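KP6 killer toxin subunit alpha (PDB 4GVB) forms the alpha half of a secreted heterodimeric killer toxin, recognising cellular receptors on sensitive fungal cells before the beta subunit joins in to bring about cell death. Local coordinates at residues L10-C18 with H50-F61. Sequence-based numbering, arbitrary orientation.
Sequences LSCKWECWC and HCLFSDDLRNQF
An antiparallel strand pair ending in a classic beta bulge joins Trp14, Glu15 and Cys16 to Phe53, Leu52 and Cys51. Cys16 and Cys51 form a hydrogen-bonded pair, with N to O distances of 2.8 Å each way between their backbones. At the bulge, Phe53 O accepts from two successive amides: Trp14 N at 3.1 Å, nearly along the C=O axis, and Lys13 N from above the carbonyl plane.

On the helix-facing side, the Arg58 guanidinium lies flat on the Trp14 indole, planes 16° apart. CZ sits 3.5 Å from the centroid of the six-membered ring, a cation-pi contact, and CD covers the same ring. The bend at chi3 (-59°) turns the arginine side-on to Asp56, where Arg58 NE meets Asp56 OD1 at 2.8 Å and NH2 meets OD2 at 2.7 Å, completing a salt bridge. Arg58 N also reaches Asp56 OD1, from the opposite face to NE, in an Asx turn; this steadies the carboxylate, whose side-on grip holds the guanidinium flat on the indole. Deeper in, Cys16 SG touches Phe53 CZ, while Cys16 CB packs on Phe61 CD2 at 3.9 Å.

Across the sheet, His50 lies over the six-membered ring of Trp17 in an offset stack, centroids 4.1 Å apart. Its ND1 donates to Glu15 OE2 (2.7 Å) on the anti side, and NE2 is hydrogen-bonded to Glu26 OE1, so both ring nitrogens are held.

Strand 14-19 is central, with 50-53 on one flank and 71-76 on the other. Disulfides Cys16-Cys74 and Cys18-Cys65 tie it to strand 71-76 and helix 58-67, while Cys51 pairs with Cys35 and Phe61 reaches Thr31 of helix 28-33.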
loop_
_atom_site.group_PDB
_atom_site.type_symbol
_atom_site.label_atom_id
_atom_site.label_comp_id
_atom_site.label_asym_id
_atom_site.label_seq_id
_atom_site.Cartn_x
_atom_site.Cartn_y
_atom_site.Cartn_z
ATOM N N LEU A 10 -2.230 19.502 15.185
ATOM C CA LEU A 10 -2.565 19.908 16.548
ATOM C C LEU A 10 -4.059 19.727 16.795
ATOM O O LEU A 10 -4.870 19.922 15.897
ATOM C CB LEU A 10 -2.147 21.371 16.785
ATOM C CG LEU A 10 -0.669 21.728 16.533
ATOM C CD1 LEU A 10 -0.382 23.223 16.719
ATOM C CD2 LEU A 10 0.269 20.897 17.401
ATOM N N SER A 11 -4.428 19.354 18.016
ATOM C CA SER A 11 -5.830 19.152 18.357
ATOM C C SER A 11 -6.480 18.061 17.512
ATOM O O SER A 11 -7.675 18.103 17.266
ATOM C CB SER A 11 -6.628 20.458 18.216
ATOM O OG SER A 11 -6.006 21.510 18.943
ATOM N N CYS A 12 -5.687 17.104 17.047
ATOM C CA CYS A 12 -6.254 15.912 16.446
ATOM C C CYS A 12 -6.828 15.039 17.554
ATOM O O CYS A 12 -6.522 15.237 18.737
ATOM C CB CYS A 12 -5.205 15.154 15.633
ATOM S SG CYS A 12 -4.337 16.185 14.437
ATOM N N LYS A 13 -7.679 14.093 17.178
ATOM C CA LYS A 13 -8.305 13.212 18.148
ATOM C C LYS A 13 -7.873 11.763 17.967
ATOM O O LYS A 13 -7.929 10.969 18.898
ATOM C CB LYS A 13 -9.827 13.345 18.080
ATOM C CG LYS A 13 -10.290 14.779 18.280
ATOM C CD LYS A 13 -11.801 14.890 18.412
ATOM C CE LYS A 13 -12.182 16.307 18.837
ATOM N NZ LYS A 13 -13.433 16.364 19.643
ATOM N N TRP A 14 -7.434 11.431 16.761
ATOM C CA TRP A 14 -7.044 10.067 16.446
ATOM C C TRP A 14 -5.718 10.054 15.699
ATOM O O TRP A 14 -5.397 10.991 14.953
ATOM C CB TRP A 14 -8.121 9.393 15.602
ATOM C CG TRP A 14 -9.468 9.345 16.249
ATOM C CD1 TRP A 14 -10.569 10.095 15.932
ATOM C CD2 TRP A 14 -9.863 8.485 17.315
ATOM N NE1 TRP A 14 -11.623 9.752 16.744
ATOM C CE2 TRP A 14 -11.213 8.765 17.604
ATOM C CE3 TRP A 14 -9.203 7.500 18.057
ATOM C CZ2 TRP A 14 -11.915 8.097 18.603
ATOM C CZ3 TRP A 14 -9.901 6.839 19.055
ATOM C CH2 TRP A 14 -11.244 7.140 19.317
ATOM N N GLU A 15 -4.943 8.992 15.911
ATOM C CA GLU A 15 -3.678 8.804 15.228
ATOM C C GLU A 15 -3.608 7.347 14.804
ATOM O O GLU A 15 -3.437 6.476 15.654
ATOM C CB GLU A 15 -2.536 9.107 16.176
ATOM C CG GLU A 15 -1.170 8.707 15.669
ATOM C CD GLU A 15 -0.103 9.099 16.645
ATOM O OE1 GLU A 15 -0.478 9.507 17.768
ATOM O OE2 GLU A 15 1.093 9.031 16.290
ATOM N N CYS A 16 -3.753 7.078 13.505
ATOM C CA CYS A 16 -3.950 5.702 13.033
ATOM C C CYS A 16 -2.915 5.297 11.993
ATOM O O CYS A 16 -2.311 6.149 11.352
ATOM C CB CYS A 16 -5.348 5.545 12.417
ATOM S SG CYS A 16 -6.748 5.860 13.491
ATOM N N TRP A 17 -2.713 3.990 11.833
ATOM C CA TRP A 17 -1.793 3.478 10.820
ATOM C C TRP A 17 -2.122 2.056 10.385
ATOM O O TRP A 17 -2.736 1.282 11.127
ATOM C CB TRP A 17 -0.330 3.561 11.281
ATOM C CG TRP A 17 -0.007 2.786 12.526
ATOM C CD1 TRP A 17 0.512 1.516 12.605
ATOM C CD2 TRP A 17 -0.156 3.241 13.878
ATOM N NE1 TRP A 17 0.670 1.154 13.921
ATOM C CE2 TRP A 17 0.276 2.197 14.721
ATOM C CE3 TRP A 17 -0.624 4.426 14.454
ATOM C CZ2 TRP A 17 0.260 2.307 16.110
ATOM C CZ3 TRP A 17 -0.643 4.528 15.834
ATOM C CH2 TRP A 17 -0.209 3.474 16.645
ATOM N N CYS A 18 -1.689 1.713 9.174
ATOM C CA CYS A 18 -1.831 0.353 8.670
ATOM C C CYS A 18 -0.769 -0.559 9.293
ATOM O O CYS A 18 0.359 -0.140 9.492
ATOM C CB CYS A 18 -1.699 0.341 7.145
ATOM S SG CYS A 18 -2.984 1.282 6.291
ATOM N N HIS A 50 2.299 8.128 10.495
ATOM C CA HIS A 50 0.939 7.930 11.018
ATOM C C HIS A 50 -0.045 8.925 10.401
ATOM O O HIS A 50 0.368 9.970 9.879
ATOM C CB HIS A 50 0.906 8.073 12.544
ATOM C CG HIS A 50 1.718 7.047 13.265
ATOM N ND1 HIS A 50 2.154 7.220 14.562
ATOM C CD2 HIS A 50 2.177 5.835 12.874
ATOM C CE1 HIS A 50 2.837 6.155 14.939
ATOM N NE2 HIS A 50 2.867 5.299 13.933
ATOM N N CYS A 51 -1.335 8.592 10.453
ATOM C CA CYS A 51 -2.380 9.462 9.914
ATOM C C CYS A 51 -3.260 10.010 11.024
ATOM O O CYS A 51 -3.890 9.251 11.759
ATOM C CB CYS A 51 -3.269 8.738 8.893
ATOM S SG CYS A 51 -4.351 9.848 7.913
ATOM N N LEU A 52 -3.319 11.334 11.108
ATOM C CA LEU A 52 -4.045 12.008 12.170
ATOM C C LEU A 52 -5.287 12.707 11.627
ATOM O O LEU A 52 -5.310 13.146 10.481
ATOM C CB LEU A 52 -3.117 12.987 12.906
ATOM C CG LEU A 52 -2.077 12.307 13.800
ATOM C CD1 LEU A 52 -0.972 11.697 12.978
ATOM C CD2 LEU A 52 -1.477 13.283 14.820
ATOM N N PHE A 53 -6.331 12.762 12.447
ATOM C CA PHE A 53 -7.523 13.516 12.122
ATOM C C PHE A 53 -8.361 13.870 13.359
ATOM O O PHE A 53 -8.283 13.213 14.416
ATOM C CB PHE A 53 -8.396 12.828 11.041
ATOM C CG PHE A 53 -8.360 11.323 11.080
ATOM C CD1 PHE A 53 -9.086 10.613 12.034
ATOM C CD2 PHE A 53 -7.601 10.611 10.154
ATOM C CE1 PHE A 53 -9.039 9.217 12.070
ATOM C CE2 PHE A 53 -7.554 9.211 10.177
ATOM C CZ PHE A 53 -8.265 8.519 11.140
ATOM N N SER A 54 -9.163 14.913 13.210
ATOM C CA SER A 54 -10.036 15.360 14.291
ATOM C C SER A 54 -11.392 14.684 14.139
ATOM O O SER A 54 -11.878 14.027 15.053
ATOM C CB SER A 54 -10.178 16.895 14.270
ATOM O OG SER A 54 -11.111 17.329 15.245
ATOM N N ASP A 55 -12.006 14.836 12.973
ATOM C CA ASP A 55 -13.216 14.083 12.693
ATOM C C ASP A 55 -12.875 12.593 12.774
ATOM O O ASP A 55 -11.732 12.196 12.556
ATOM C CB ASP A 55 -13.789 14.446 11.321
ATOM C CG ASP A 55 -14.397 15.842 11.284
ATOM O OD1 ASP A 55 -14.653 16.423 12.363
ATOM O OD2 ASP A 55 -14.642 16.349 10.176
ATOM N N ASP A 56 -13.862 11.772 13.097
ATOM C CA ASP A 56 -13.612 10.347 13.262
ATOM C C ASP A 56 -13.590 9.644 11.910
ATOM O O ASP A 56 -14.611 9.139 11.447
ATOM C CB ASP A 56 -14.683 9.724 14.152
ATOM C CG ASP A 56 -14.365 8.297 14.517
ATOM O OD1 ASP A 56 -13.392 7.754 13.961
ATOM O OD2 ASP A 56 -15.085 7.719 15.352
ATOM N N LEU A 57 -12.422 9.618 11.284
ATOM C CA LEU A 57 -12.267 9.008 9.970
ATOM C C LEU A 57 -11.743 7.575 10.083
ATOM O O LEU A 57 -11.250 7.006 9.102
ATOM C CB LEU A 57 -11.301 9.837 9.121
ATOM C CG LEU A 57 -11.633 11.325 8.959
ATOM C CD1 LEU A 57 -10.599 12.022 8.077
ATOM C CD2 LEU A 57 -13.024 11.534 8.388
ATOM N N ARG A 58 -11.836 6.998 11.277
ATOM C CA ARG A 58 -11.312 5.650 11.515
ATOM C C ARG A 58 -11.897 4.595 10.571
ATOM O O ARG A 58 -11.176 3.727 10.045
ATOM C CB ARG A 58 -11.519 5.235 12.982
ATOM C CG ARG A 58 -10.546 5.887 13.975
ATOM C CD ARG A 58 -10.873 5.484 15.409
ATOM N NE ARG A 58 -12.236 5.882 15.755
ATOM C CZ ARG A 58 -12.852 5.552 16.886
ATOM N NH1 ARG A 58 -12.224 4.810 17.785
ATOM N NH2 ARG A 58 -14.095 5.957 17.113
ATOM N N ASN A 59 -13.203 4.648 10.354
ATOM C CA ASN A 59 -13.844 3.639 9.519
ATOM C C ASN A 59 -13.353 3.714 8.084
ATOM O O ASN A 59 -13.017 2.693 7.474
ATOM C CB ASN A 59 -15.360 3.798 9.543
ATOM C CG ASN A 59 -16.077 2.544 9.087
ATOM O OD1 ASN A 59 -15.700 1.422 9.458
ATOM N ND2 ASN A 59 -17.117 2.721 8.281
ATOM N N GLN A 60 -13.350 4.927 7.538
ATOM C CA GLN A 60 -12.838 5.169 6.200
ATOM C C GLN A 60 -11.388 4.706 6.094
ATOM O O GLN A 60 -11.036 3.956 5.188
ATOM C CB GLN A 60 -12.937 6.657 5.827
ATOM C CG GLN A 60 -14.363 7.187 5.668
ATOM C CD GLN A 60 -15.020 7.613 6.995
ATOM O OE1 GLN A 60 -14.568 7.253 8.083
ATOM N NE2 GLN A 60 -16.095 8.389 6.892
ATOM N N PHE A 61 -10.539 5.154 7.017
ATOM C CA PHE A 61 -9.136 4.783 6.956
ATOM C C PHE A 61 -8.982 3.267 7.025
ATOM O O PHE A 61 -8.138 2.668 6.332
ATOM C CB PHE A 61 -8.341 5.473 8.070
ATOM C CG PHE A 61 -6.870 5.255 7.965
ATOM C CD1 PHE A 61 -6.141 5.888 6.980
ATOM C CD2 PHE A 61 -6.215 4.402 8.844
ATOM C CE1 PHE A 61 -4.785 5.685 6.859
ATOM C CE2 PHE A 61 -4.850 4.182 8.715
ATOM C CZ PHE A 61 -4.140 4.827 7.734
#